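Long-range contacts in SusD homolog (Bacteroides thetaiotaomicron, PDB 3EHM), which probably binds mucin O-glycans at the cell surface as a SusD-family lipoprotein, aiding their use by a gut symbiont: residues F308-T313 and Y402-Y407; M272-W277 and T395-S400; G295-G300 and T321-K326; T313-K318 and K466-A471. All blocks are in the same frame, centred on the assembly; numbering follows the deposited sequence.

Interaction 1 (F308-T313 and Y402-Y407); sequences FPVAPT and YKYGTY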
loop_
_atom_site.group_PDB
_atom_site.type_symbol
_atom_site.label_atom_id
_atom_site.label_comp_id
_atom_site.label_asym_id
_atom_site.label_seq_id
_atom_site.Cartn_x
_atom_site.Cartn_y
_atom_site.Cartn_z
ATOM N N PHE A 308 -13.036 19.299 -1.938
ATOM C CA PHE A 308 -12.756 19.347 -3.373
ATOM C C PHE A 308 -11.596 18.427 -3.752
ATOM O O PHE A 308 -10.449 18.676 -3.380
ATOM C CB PHE A 308 -12.395 20.777 -3.788
ATOM C CG PHE A 308 -13.372 21.821 -3.311
ATOM C CD1 PHE A 308 -12.914 23.048 -2.841
ATOM C CD2 PHE A 308 -14.743 21.586 -3.337
ATOM C CE1 PHE A 308 -13.807 24.031 -2.405
ATOM C CE2 PHE A 308 -15.647 22.562 -2.903
ATOM C CZ PHE A 308 -15.175 23.785 -2.436
ATOM N N PRO A 309 -11.881 17.361 -4.510
ATOM C CA PRO A 309 -10.835 16.421 -4.923
ATOM C C PRO A 309 -10.115 16.812 -6.211
ATOM O O PRO A 309 -10.561 17.686 -6.953
ATOM C CB PRO A 309 -11.606 15.121 -5.085
ATOM C CG PRO A 309 -12.894 15.605 -5.680
ATOM C CD PRO A 309 -13.219 16.829 -4.831
ATOM N N VAL A 310 -8.989 16.151 -6.455
ATOM C CA VAL A 310 -8.200 16.355 -7.661
ATOM C C VAL A 310 -8.266 15.004 -8.366
ATOM O O VAL A 310 -8.064 13.958 -7.742
ATOM C CB VAL A 310 -6.742 16.724 -7.324
ATOM C CG1 VAL A 310 -5.910 16.812 -8.596
ATOM C CG2 VAL A 310 -6.712 18.064 -6.590
ATOM N N ALA A 311 -8.568 15.023 -9.657
ATOM C CA ALA A 311 -8.709 13.788 -10.416
ATOM C C ALA A 311 -7.427 12.969 -10.503
ATOM O O ALA A 311 -6.322 13.503 -10.385
ATOM C CB ALA A 311 -9.233 14.099 -11.809
ATOM N N PRO A 312 -7.563 11.648 -10.698
ATOM C CA PRO A 312 -6.389 10.778 -10.795
ATOM C C PRO A 312 -5.637 11.022 -12.093
ATOM O O PRO A 312 -6.242 11.342 -13.119
ATOM C CB PRO A 312 -6.989 9.381 -10.720
ATOM C CG PRO A 312 -8.304 9.556 -11.404
ATOM C CD PRO A 312 -8.805 10.866 -10.826
ATOM N N THR A 313 -4.318 10.878 -12.034
ATOM C CA THR A 313 -3.463 11.078 -13.198
ATOM C C THR A 313 -3.834 12.396 -13.883
ATOM O O THR A 313 -4.205 12.432 -15.058
ATOM C CB THR A 313 -3.595 9.876 -14.168
ATOM O OG1 THR A 313 -3.398 8.658 -13.432
ATOM C CG2 THR A 313 -2.543 9.945 -15.268
ATOM N N TYR A 402 -16.387 19.051 -10.684
ATOM C CA TYR A 402 -14.932 19.116 -10.729
ATOM C C TYR A 402 -14.522 20.522 -11.150
ATOM O O TYR A 402 -14.875 20.984 -12.229
ATOM C CB TYR A 402 -14.365 18.089 -11.706
ATOM C CG TYR A 402 -12.870 17.947 -11.568
ATOM C CD1 TYR A 402 -12.308 17.522 -10.365
ATOM C CD2 TYR A 402 -12.014 18.270 -12.621
ATOM C CE1 TYR A 402 -10.933 17.422 -10.208
ATOM C CE2 TYR A 402 -10.629 18.173 -12.476
ATOM C CZ TYR A 402 -10.097 17.749 -11.266
ATOM O OH TYR A 402 -8.737 17.660 -11.101
ATOM N N LYS A 403 -13.761 21.200 -10.302
ATOM C CA LYS A 403 -13.372 22.570 -10.597
ATOM C C LYS A 403 -11.969 22.832 -11.128
ATOM O O LYS A 403 -11.614 23.983 -11.367
ATOM C CB LYS A 403 -13.615 23.429 -9.353
ATOM C CG LYS A 403 -13.415 22.678 -8.045
ATOM C CD LYS A 403 -13.648 23.568 -6.831
ATOM C CE LYS A 403 -15.088 24.055 -6.725
ATOM N NZ LYS A 403 -16.039 22.991 -6.307
ATOM N N TYR A 404 -11.179 21.787 -11.345
ATOM C CA TYR A 404 -9.813 21.991 -11.820
ATOM C C TYR A 404 -9.558 21.516 -13.243
ATOM O O TYR A 404 -8.457 21.077 -13.575
ATOM C CB TYR A 404 -8.841 21.319 -10.850
ATOM C CG TYR A 404 -9.119 21.702 -9.414
ATOM C CD1 TYR A 404 -9.427 20.733 -8.461
ATOM C CD2 TYR A 404 -9.131 23.040 -9.021
ATOM C CE1 TYR A 404 -9.747 21.086 -7.153
ATOM C CE2 TYR A 404 -9.451 23.406 -7.714
ATOM C CZ TYR A 404 -9.759 22.424 -6.788
ATOM O OH TYR A 404 -10.098 22.777 -5.505
ATOM N N GLY A 405 -10.577 21.621 -14.089
ATOM C CA GLY A 405 -10.427 21.202 -15.467
ATOM C C GLY A 405 -11.633 20.424 -15.941
ATOM O O GLY A 405 -12.650 20.374 -15.254
ATOM N N THR A 406 -11.516 19.814 -17.114
ATOM C CA THR A 406 -12.606 19.039 -17.690
ATOM C C THR A 406 -12.457 17.563 -17.356
ATOM O O THR A 406 -11.617 16.868 -17.930
ATOM C CB THR A 406 -12.644 19.205 -19.216
ATOM O OG1 THR A 406 -12.885 20.583 -19.533
ATOM C CG2 THR A 406 -13.742 18.354 -19.818
ATOM N N TYR A 407 -13.278 17.087 -16.428
ATOM C CA TYR A 407 -13.227 15.692 -16.019
ATOM C C TYR A 407 -14.546 15.225 -15.431
ATOM O O TYR A 407 -15.220 15.964 -14.713
ATOM C CB TYR A 407 -12.132 15.477 -14.968
ATOM C CG TYR A 407 -12.035 14.043 -14.479
ATOM C CD1 TYR A 407 -11.336 13.084 -15.210
ATOM C CD2 TYR A 407 -12.671 13.642 -13.303
ATOM C CE1 TYR A 407 -11.269 11.756 -14.780
ATOM C CE2 TYR A 407 -12.615 12.318 -12.864
ATOM C CZ TYR A 407 -11.909 11.380 -13.608
ATOM O OH TYR A 407 -11.836 10.076 -13.179
HETATM O O HOH W 1 -12.973 19.372 -7.600
#

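Interaction 2 (M272-W277 and T395-S400); sequences MGATIW and TGLTGS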
loop_
_atom_site.group_PDB
_atom_site.type_symbol
_atom_site.label_atom_id
_atom_site.label_comp_id
_atom_site.label_asym_id
_atom_site.label_seq_id
_atom_site.Cartn_x
_atom_site.Cartn_y
_atom_site.Cartn_z
HETATM N N MSE A 272 -6.302 15.616 -1.970
HETATM C CA MSE A 272 -7.278 14.529 -1.846
HETATM C C MSE A 272 -7.683 13.973 -3.213
HETATM O O MSE A 272 -8.018 14.730 -4.124
HETATM C CB MSE A 272 -8.527 15.024 -1.104
HETATM C CG MSE A 272 -9.598 13.957 -0.890
HETATM SE SE MSE A 272 -11.185 14.676 -0.024
HETATM C CE MSE A 272 -11.769 15.868 -1.432
ATOM N N GLY A 273 -7.654 12.650 -3.338
ATOM C CA GLY A 273 -8.007 11.998 -4.590
ATOM C C GLY A 273 -9.500 11.868 -4.831
ATOM O O GLY A 273 -10.284 11.775 -3.889
ATOM N N ALA A 274 -9.890 11.836 -6.103
ATOM C CA ALA A 274 -11.300 11.742 -6.483
ATOM C C ALA A 274 -11.955 10.432 -6.077
ATOM O O ALA A 274 -13.079 10.419 -5.578
ATOM C CB ALA A 274 -11.446 11.945 -7.985
ATOM N N THR A 275 -11.252 9.327 -6.281
ATOM C CA THR A 275 -11.806 8.027 -5.933
ATOM C C THR A 275 -12.163 7.908 -4.453
ATOM O O THR A 275 -13.300 7.591 -4.107
ATOM C CB THR A 275 -10.834 6.893 -6.299
ATOM O OG1 THR A 275 -10.526 6.966 -7.697
ATOM C CG2 THR A 275 -11.468 5.537 -5.993
ATOM N N ILE A 276 -11.204 8.165 -3.571
ATOM C CA ILE A 276 -11.502 8.041 -2.157
ATOM C C ILE A 276 -12.564 9.060 -1.735
ATOM O O ILE A 276 -13.401 8.772 -0.886
ATOM C CB ILE A 276 -10.215 8.165 -1.294
ATOM C CG1 ILE A 276 -10.519 7.722 0.140
ATOM C CG2 ILE A 276 -9.668 9.588 -1.337
ATOM C CD1 ILE A 276 -9.283 7.611 1.018
ATOM N N TRP A 277 -12.549 10.242 -2.340
ATOM C CA TRP A 277 -13.556 11.242 -2.003
ATOM C C TRP A 277 -14.938 10.717 -2.375
ATOM O O TRP A 277 -15.884 10.849 -1.608
ATOM C CB TRP A 277 -13.321 12.552 -2.752
ATOM C CG TRP A 277 -14.532 13.449 -2.694
ATOM C CD1 TRP A 277 -14.924 14.236 -1.648
ATOM C CD2 TRP A 277 -15.554 13.574 -3.694
ATOM N NE1 TRP A 277 -16.128 14.840 -1.934
ATOM C CE2 TRP A 277 -16.537 14.451 -3.182
ATOM C CE3 TRP A 277 -15.735 13.024 -4.971
ATOM C CZ2 TRP A 277 -17.686 14.796 -3.905
ATOM C CZ3 TRP A 277 -16.881 13.365 -5.691
ATOM C CH2 TRP A 277 -17.840 14.244 -5.154
ATOM N N THR A 395 -20.145 8.594 -4.774
ATOM C CA THR A 395 -20.527 9.762 -5.547
ATOM C C THR A 395 -19.648 9.940 -6.770
ATOM O O THR A 395 -18.421 9.848 -6.687
ATOM C CB THR A 395 -20.430 11.027 -4.696
ATOM O OG1 THR A 395 -21.145 10.825 -3.472
ATOM C CG2 THR A 395 -21.026 12.214 -5.448
ATOM N N GLY A 396 -20.279 10.196 -7.907
ATOM C CA GLY A 396 -19.525 10.393 -9.123
ATOM C C GLY A 396 -19.059 11.830 -9.216
ATOM O O GLY A 396 -19.525 12.698 -8.481
ATOM N N LEU A 397 -18.123 12.081 -10.117
ATOM C CA LEU A 397 -17.610 13.420 -10.313
ATOM C C LEU A 397 -18.136 13.883 -11.665
ATOM O O LEU A 397 -17.836 13.287 -12.701
ATOM C CB LEU A 397 -16.078 13.392 -10.295
ATOM C CG LEU A 397 -15.314 14.678 -9.978
ATOM C CD1 LEU A 397 -15.923 15.368 -8.766
ATOM C CD2 LEU A 397 -13.848 14.340 -9.726
ATOM N N THR A 398 -18.961 14.920 -11.658
ATOM C CA THR A 398 -19.497 15.429 -12.909
ATOM C C THR A 398 -18.615 16.579 -13.372
ATOM O O THR A 398 -17.823 17.122 -12.593
ATOM C CB THR A 398 -20.929 15.952 -12.745
ATOM O OG1 THR A 398 -20.909 17.149 -11.958
ATOM C CG2 THR A 398 -21.806 14.899 -12.057
ATOM N N GLY A 399 -18.752 16.944 -14.641
ATOM C CA GLY A 399 -17.962 18.035 -15.175
ATOM C C GLY A 399 -18.205 19.286 -14.363
ATOM O O GLY A 399 -17.306 20.102 -14.167
ATOM N N SER A 400 -19.432 19.428 -13.880
ATOM C CA SER A 400 -19.814 20.582 -13.081
ATOM C C SER A 400 -19.068 20.623 -11.751
ATOM O O SER A 400 -18.392 21.605 -11.443
ATOM C CB SER A 400 -21.318 20.553 -12.803
ATOM O OG SER A 400 -22.055 20.383 -14.002
#

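Interaction 3 (G295-G300 and T321-K326); sequences GTYGSG and TSYSAK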
loop_
_atom_site.group_PDB
_atom_site.type_symbol
_atom_site.label_atom_id
_atom_site.label_comp_id
_atom_site.label_asym_id
_atom_site.label_seq_id
_atom_site.Cartn_x
_atom_site.Cartn_y
_atom_site.Cartn_z
ATOM N N GLY A 295 -11.235 22.213 1.333
ATOM C CA GLY A 295 -10.464 23.103 0.491
ATOM C C GLY A 295 -11.238 24.390 0.290
ATOM O O GLY A 295 -12.325 24.557 0.842
ATOM N N THR A 296 -10.672 25.306 -0.484
ATOM C CA THR A 296 -11.329 26.574 -0.778
ATOM C C THR A 296 -11.179 26.843 -2.264
ATOM O O THR A 296 -10.172 26.479 -2.879
ATOM C CB THR A 296 -10.720 27.747 0.019
ATOM O OG1 THR A 296 -9.315 27.825 -0.237
ATOM C CG2 THR A 296 -10.954 27.556 1.512
ATOM N N TYR A 297 -12.197 27.471 -2.838
ATOM C CA TYR A 297 -12.220 27.785 -4.260
ATOM C C TYR A 297 -12.616 29.252 -4.384
ATOM O O TYR A 297 -13.735 29.631 -4.037
ATOM C CB TYR A 297 -13.251 26.888 -4.945
ATOM C CG TYR A 297 -13.362 27.059 -6.437
ATOM C CD1 TYR A 297 -12.331 26.660 -7.285
ATOM C CD2 TYR A 297 -14.518 27.587 -7.006
ATOM C CE1 TYR A 297 -12.449 26.774 -8.663
ATOM C CE2 TYR A 297 -14.648 27.710 -8.383
ATOM C CZ TYR A 297 -13.613 27.300 -9.206
ATOM O OH TYR A 297 -13.742 27.416 -10.567
ATOM N N GLY A 298 -11.695 30.071 -4.880
ATOM C CA GLY A 298 -11.958 31.493 -5.001
ATOM C C GLY A 298 -11.481 32.147 -3.717
ATOM O O GLY A 298 -10.943 31.465 -2.843
ATOM N N SER A 299 -11.674 33.453 -3.576
ATOM C CA SER A 299 -11.226 34.133 -2.364
ATOM C C SER A 299 -12.204 35.184 -1.859
ATOM O O SER A 299 -13.083 35.634 -2.594
ATOM C CB SER A 299 -9.857 34.775 -2.604
ATOM O OG SER A 299 -9.904 35.664 -3.706
ATOM N N GLY A 300 -12.043 35.566 -0.593
ATOM C CA GLY A 300 -12.912 36.566 0.002
ATOM C C GLY A 300 -14.354 36.117 0.089
ATOM O O GLY A 300 -14.641 35.003 0.531
ATOM N N THR A 321 -3.303 29.532 -7.917
ATOM C CA THR A 321 -4.283 30.599 -7.719
ATOM C C THR A 321 -5.340 30.142 -6.722
ATOM O O THR A 321 -5.394 28.968 -6.360
ATOM C CB THR A 321 -4.991 30.967 -9.022
ATOM O OG1 THR A 321 -5.955 29.959 -9.339
ATOM C CG2 THR A 321 -3.984 31.072 -10.158
ATOM N N SER A 322 -6.187 31.067 -6.286
ATOM C CA SER A 322 -7.238 30.742 -5.327
ATOM C C SER A 322 -8.264 29.774 -5.918
ATOM O O SER A 322 -9.065 29.193 -5.190
ATOM C CB SER A 322 -7.951 32.015 -4.872
ATOM O OG SER A 322 -8.697 32.575 -5.936
ATOM N N TYR A 323 -8.243 29.613 -7.237
ATOM C CA TYR A 323 -9.168 28.708 -7.920
ATOM C C TYR A 323 -8.460 27.413 -8.324
ATOM O O TYR A 323 -9.035 26.582 -9.021
ATOM C CB TYR A 323 -9.718 29.367 -9.192
ATOM C CG TYR A 323 -10.688 30.507 -8.968
ATOM C CD1 TYR A 323 -11.972 30.272 -8.478
ATOM C CD2 TYR A 323 -10.328 31.819 -9.270
ATOM C CE1 TYR A 323 -12.879 31.318 -8.298
ATOM C CE2 TYR A 323 -11.226 32.875 -9.090
ATOM C CZ TYR A 323 -12.497 32.615 -8.606
ATOM O OH TYR A 323 -13.387 33.651 -8.431
ATOM N N SER A 324 -7.218 27.242 -7.880
ATOM C CA SER A 324 -6.429 26.069 -8.256
ATOM C C SER A 324 -6.437 24.910 -7.271
ATOM O O SER A 324 -6.932 25.025 -6.152
ATOM C CB SER A 324 -4.979 26.482 -8.485
ATOM O OG SER A 324 -4.347 26.717 -7.240
ATOM N N ALA A 325 -5.848 23.795 -7.697
ATOM C CA ALA A 325 -5.770 22.605 -6.862
ATOM C C ALA A 325 -4.870 22.856 -5.656
ATOM O O ALA A 325 -4.822 22.043 -4.737
ATOM C CB ALA A 325 -5.254 21.419 -7.677
ATOM N N LYS A 326 -4.153 23.977 -5.655
ATOM C CA LYS A 326 -3.299 24.281 -4.516
ATOM C C LYS A 326 -4.189 24.356 -3.286
ATOM O O LYS A 326 -3.768 24.018 -2.181
ATOM C CB LYS A 326 -2.560 25.614 -4.698
ATOM C CG LYS A 326 -1.807 26.051 -3.439
ATOM C CD LYS A 326 -0.932 27.278 -3.652
ATOM C CE LYS A 326 -0.267 27.700 -2.340
ATOM N NZ LYS A 326 0.676 28.842 -2.518
HETATM O O HOH W 2 -9.040 29.485 -2.441
HETATM O O HOH W 3 -9.501 25.417 -5.320
#

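Interaction 4 (T313-K318 and K466-A471); sequences TNSKSK and KPMDEA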
loop_
_atom_site.group_PDB
_atom_site.type_symbol
_atom_site.label_atom_id
_atom_site.label_comp_id
_atom_site.label_asym_id
_atom_site.label_seq_id
_atom_site.Cartn_x
_atom_site.Cartn_y
_atom_site.Cartn_z
ATOM N N THR A 313 -4.318 10.878 -12.034
ATOM C CA THR A 313 -3.463 11.078 -13.198
ATOM C C THR A 313 -3.834 12.396 -13.883
ATOM O O THR A 313 -4.205 12.432 -15.058
ATOM C CB THR A 313 -3.595 9.876 -14.168
ATOM O OG1 THR A 313 -3.398 8.658 -13.432
ATOM C CG2 THR A 313 -2.543 9.945 -15.268
ATOM N N ASN A 314 -3.723 13.474 -13.112
ATOM C CA ASN A 314 -4.028 14.828 -13.555
ATOM C C ASN A 314 -3.270 15.174 -14.829
ATOM O O ASN A 314 -2.079 14.898 -14.939
ATOM C CB ASN A 314 -3.653 15.819 -12.447
ATOM C CG ASN A 314 -4.100 17.243 -12.745
ATOM O OD1 ASN A 314 -3.860 18.149 -11.950
ATOM N ND2 ASN A 314 -4.756 17.446 -13.877
ATOM N N SER A 315 -3.963 15.780 -15.790
ATOM C CA SER A 315 -3.330 16.154 -17.047
ATOM C C SER A 315 -2.992 17.640 -17.073
ATOM O O SER A 315 -2.340 18.115 -17.999
ATOM C CB SER A 315 -4.245 15.814 -18.228
ATOM O OG SER A 315 -5.413 16.615 -18.218
ATOM N N LYS A 316 -3.416 18.364 -16.042
ATOM C CA LYS A 316 -3.166 19.801 -15.957
ATOM C C LYS A 316 -1.869 20.173 -15.244
ATOM O O LYS A 316 -1.396 19.453 -14.362
ATOM C CB LYS A 316 -4.336 20.492 -15.252
ATOM C CG LYS A 316 -5.382 21.101 -16.180
ATOM C CD LYS A 316 -6.014 20.075 -17.099
ATOM C CE LYS A 316 -7.134 20.705 -17.932
ATOM N NZ LYS A 316 -6.670 21.854 -18.775
ATOM N N SER A 317 -1.302 21.313 -15.632
ATOM C CA SER A 317 -0.073 21.810 -15.025
ATOM C C SER A 317 -0.346 22.270 -13.596
ATOM O O SER A 317 -1.492 22.508 -13.219
ATOM C CB SER A 317 0.479 22.992 -15.832
ATOM O OG SER A 317 0.857 22.585 -17.134
ATOM N N LYS A 318 0.712 22.394 -12.803
ATOM C CA LYS A 318 0.574 22.852 -11.427
ATOM C C LYS A 318 0.048 24.285 -11.430
ATOM O O LYS A 318 0.404 25.072 -12.297
ATOM C CB LYS A 318 1.930 22.822 -10.719
ATOM C CG LYS A 318 1.889 23.363 -9.296
ATOM C CD LYS A 318 3.272 23.386 -8.669
ATOM C CE LYS A 318 3.219 23.928 -7.251
ATOM N NZ LYS A 318 4.577 24.081 -6.661
ATOM N N LYS A 466 -11.539 6.982 -13.444
ATOM C CA LYS A 466 -10.611 6.762 -14.550
ATOM C C LYS A 466 -9.565 7.866 -14.625
ATOM O O LYS A 466 -9.811 8.995 -14.207
ATOM C CB LYS A 466 -11.383 6.708 -15.870
ATOM C CG LYS A 466 -12.032 8.031 -16.229
ATOM C CD LYS A 466 -12.956 7.918 -17.430
ATOM C CE LYS A 466 -13.636 9.254 -17.702
ATOM N NZ LYS A 466 -15.014 9.062 -18.247
ATOM N N PRO A 467 -8.378 7.558 -15.168
ATOM C CA PRO A 467 -7.342 8.587 -15.264
ATOM C C PRO A 467 -7.795 9.750 -16.147
ATOM O O PRO A 467 -8.476 9.552 -17.147
ATOM C CB PRO A 467 -6.153 7.826 -15.848
ATOM C CG PRO A 467 -6.806 6.734 -16.658
ATOM C CD PRO A 467 -7.916 6.284 -15.748
HETATM N N MSE A 468 -7.418 10.963 -15.765
HETATM C CA MSE A 468 -7.795 12.146 -16.524
HETATM C C MSE A 468 -6.959 12.271 -17.794
HETATM O O MSE A 468 -7.456 12.695 -18.835
HETATM C CB MSE A 468 -7.618 13.388 -15.662
HETATM C CG MSE A 468 -8.042 14.663 -16.336
HETATM SE SE MSE A 468 -7.805 16.186 -15.185
HETATM C CE MSE A 468 -7.123 15.348 -13.594
ATOM N N ASP A 469 -5.685 11.905 -17.691
ATOM C CA ASP A 469 -4.762 11.947 -18.820
ATOM C C ASP A 469 -4.992 10.702 -19.673
ATOM O O ASP A 469 -4.422 9.643 -19.414
ATOM C CB ASP A 469 -3.320 11.971 -18.307
ATOM C CG ASP A 469 -2.296 12.021 -19.424
ATOM O OD1 ASP A 469 -2.692 12.167 -20.606
ATOM O OD2 ASP A 469 -1.091 11.918 -19.113
ATOM N N GLU A 470 -5.826 10.834 -20.699
ATOM C CA GLU A 470 -6.145 9.708 -21.565
ATOM C C GLU A 470 -4.967 9.154 -22.362
ATOM O O GLU A 470 -5.077 8.102 -22.989
ATOM C CB GLU A 470 -7.286 10.087 -22.510
ATOM C CG GLU A 470 -8.603 10.345 -21.788
ATOM C CD GLU A 470 -9.787 10.403 -22.733
ATOM O OE1 GLU A 470 -9.805 11.287 -23.618
ATOM O OE2 GLU A 470 -10.700 9.559 -22.589
ATOM N N ALA A 471 -3.839 9.855 -22.339
ATOM C CA ALA A 471 -2.663 9.387 -23.060
ATOM C C ALA A 471 -1.779 8.509 -22.168
ATOM O O ALA A 471 -0.851 7.862 -22.653
ATOM C CB ALA A 471 -1.861 10.573 -23.578
#

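Interaction 1 (F308-T313 and Y402-Y407)
Lys403 lies over one face of the Phe308 ring: its NZ stands 3.9 Å from the Phe308 ring centroid in a cation-pi contact, while its CD rests on the same face as a CH-pi donor. In this SusD-like fold the contact joins two irregular loops, one following strand 304-306 and the other leading toward helix 429-445, with Tyr402 and Tyr404 reaching the backbone of the first loop, and Tyr407 the side chains of Ala311 and Pro312. Tyr407 likewise offers a face, and Ala311 CB sits over the middle of it. Tyr402 and Tyr404 present edges instead. Pro309 O lies near the plane of both rings, 3.3 Å from Tyr402 CE1 and 3.5 Å from Tyr404 CE1.

The direct hydrogen bond is nearly straight (173°), from Ala311 N to Tyr402 OH at 3.0 Å. A phenylalanine in place of Tyr402 would probably leave this buried Ala311 N-H without its acceptor. Lys403 reaches its aromatic partner because its chain bends at the last two torsions (chi3 64°, chi4 73°), which folds the ammonium group back over the ring. A water adds a bridge: it donates to Pro309 O at 3.0 Å and weakly accepts from Lys403 N.

The outer ends are anchored further. Tyr407 OH is hydrogen-bonded to Lys466 O, and Phe308 N to Ser329 OG. Tyr404 crosses Phe308 at about a right angle, bringing its OH to 3.5 Å from Phe308 CB, and Val310 CG2 approaches Tyr404 CD1 at 4.2 Å.

Interaction 2 (M272-W277 and T395-S400)
Trp277 and Ala274, one turn apart on the same helix, receive the two methyl branches of Leu397. The apolar contacts divide neatly between them: Leu397 CD1 meets Trp277 CZ3 at 3.8 Å, and Leu397 CD2 meets Ala274 CB at 3.8 Å. Thr395 adds its methyl group, CG2 standing 3.8 Å from Trp277 CH2. The indole is carried to these partners by a first torsion that sets CG anti to the backbone N (chi1 165°), sending the six-membered ring outward from the helix.

Polar neighbours play a lesser part. Gly396 O lies in the indole plane at the ring's edge, 3.9 Å from Trp277 CZ3. Thr395 O is buried here with no partner in the model, whereas Thr395 OG1 is satisfied by Asp281. An alanine in place of Trp277 would probably open a gap beside Leu397 CD1 and Thr395 CG2, leaving both methyls without their aromatic neighbour.

The contact lays an irregular loop of the SusD-like fold, running between helices 384-388 and 429-445, against the first turn of helix 274-282. Gly273 occupies its N-cap position just after strand 270-272, while Thr275 and Ile276 pack on helix 429-445.

Interaction 3 (G295-G300 and T321-K326)
Tyr297 and Tyr323 form a T-shaped pair, the edge of Tyr323 set against the face of Tyr297 with the planes at 73° and the ring centroids 4.9 Å apart. The contact brings the end of a beta-hairpin strand, 295-297, up against a type I beta turn that runs from Thr321 to Ser324. The ring pair packs closely although Tyr323 lies at the surface. Tyr323 CD1 stands over the centre of the Tyr297 ring, 3.5 Å from Tyr297 CZ, and Tyr323 in turn gives one face to Gly298, whose CA comes within 3.4 Å of Tyr323 CE1. There is little room for a side chain at Gly298 beside that ring, and its backbone angles are themselves those of a glycine. The opposite face of Tyr297 carries Lys403, which makes a cation-pi contact with it.

One backbone bond ties the parts together: Gly298 N donates to Ser322 O at 2.8 Å, approaching from above the carbonyl plane, 57° out of it. An ST turn lies inside the beta turn, Thr321 OG1 accepting from Tyr323 N, and a second begins where it ends, Ser324 OG accepting from Lys326 N. Thr321 O is gripped twice, by Ser324 N and by Ser324 OG.

The fit is looser at exposed Ser299, which only brushes past Ser322, OG to OG 4.0 Å. One water accepts from Thr296 OG1 and donates to both Gly298 O and Ser322 O. Another lies in the plane of the Tyr297 ring, at its edge, and donates to Thr296 O and Ser324 O, at 2.7 Å from each oxygen.

Interaction 4 (T313-K318 and K466-A471)
Thr313 and Pro467 lie side by side, pointing the same way, with Thr313 CB 3.7 Å from Pro467 CB. This is a van der Waals contact, and Thr313, Ser315 and Met468 make the remaining ones. Thr313 has its methyl anti to the backbone N, which brings CG2 to 3.7 Å from Asp469 CB. Ser315 CB rests 3.9 Å from Asp469 CA, while Ser315 OG lies 3.8 Å from CG of Met468, a selenomethionine. The far end of that selenomethionine runs alongside Asn314, but its modelled position there is doubtful.

Backbone bonding is the second kind of interaction. Asp469 N donates to Thr313 O at 3.1 Å, nearly along the C=O axis, although the N-H itself is bent from the line to its acceptor (138°). Just before it, Met468 N pairs with Pro312 O, so consecutive amides of one loop grip consecutive carbonyls of the other. In the SusD-like fold this joins the long loop between strands 304-306 and 339-342 to the loop that links helix 449-459 with helix 472-475.

Polar side chains make up the third kind. Asp469 stands just before the turn that leads into helix 472-475, and its OD1 accepts a capping bond from Ala471 N at 3.1 Å, met from above the carboxylate plane. The other oxygen, OD2, forms a salt bridge with Arg475, which would be expected to favour the ionised carboxylate. Thr313 is secured from a further direction: its OG1 bonds Trp81 NE1 and its backbone N bonds Asn62 OD1.

How the interactions relate
Interactions 1, 2 and 4 are buried, whereas interaction 3 lies at the surface and uses water where the others rely mainly on direct contact. Residues 308-313 form the hub: Val310 N probably bonds Met272 O of interaction 2, and Thr313 belongs to both interactions 1 and 4. The loop between helices 384-388 and 429-445 serves interactions 1 and 2 alike. Their chemistry differs: interaction 2 is almost wholly apolar against a helix, interaction 1 mixes aromatic faces with a tyrosine hydroxyl, interaction 4 combines a backbone bond with close van der Waals contacts, and interaction 3 pairs a T-shaped tyrosine couple with a backbone bond and bridging waters. Interactions 2 and 3 do not touch, their centres about 17 Å apart.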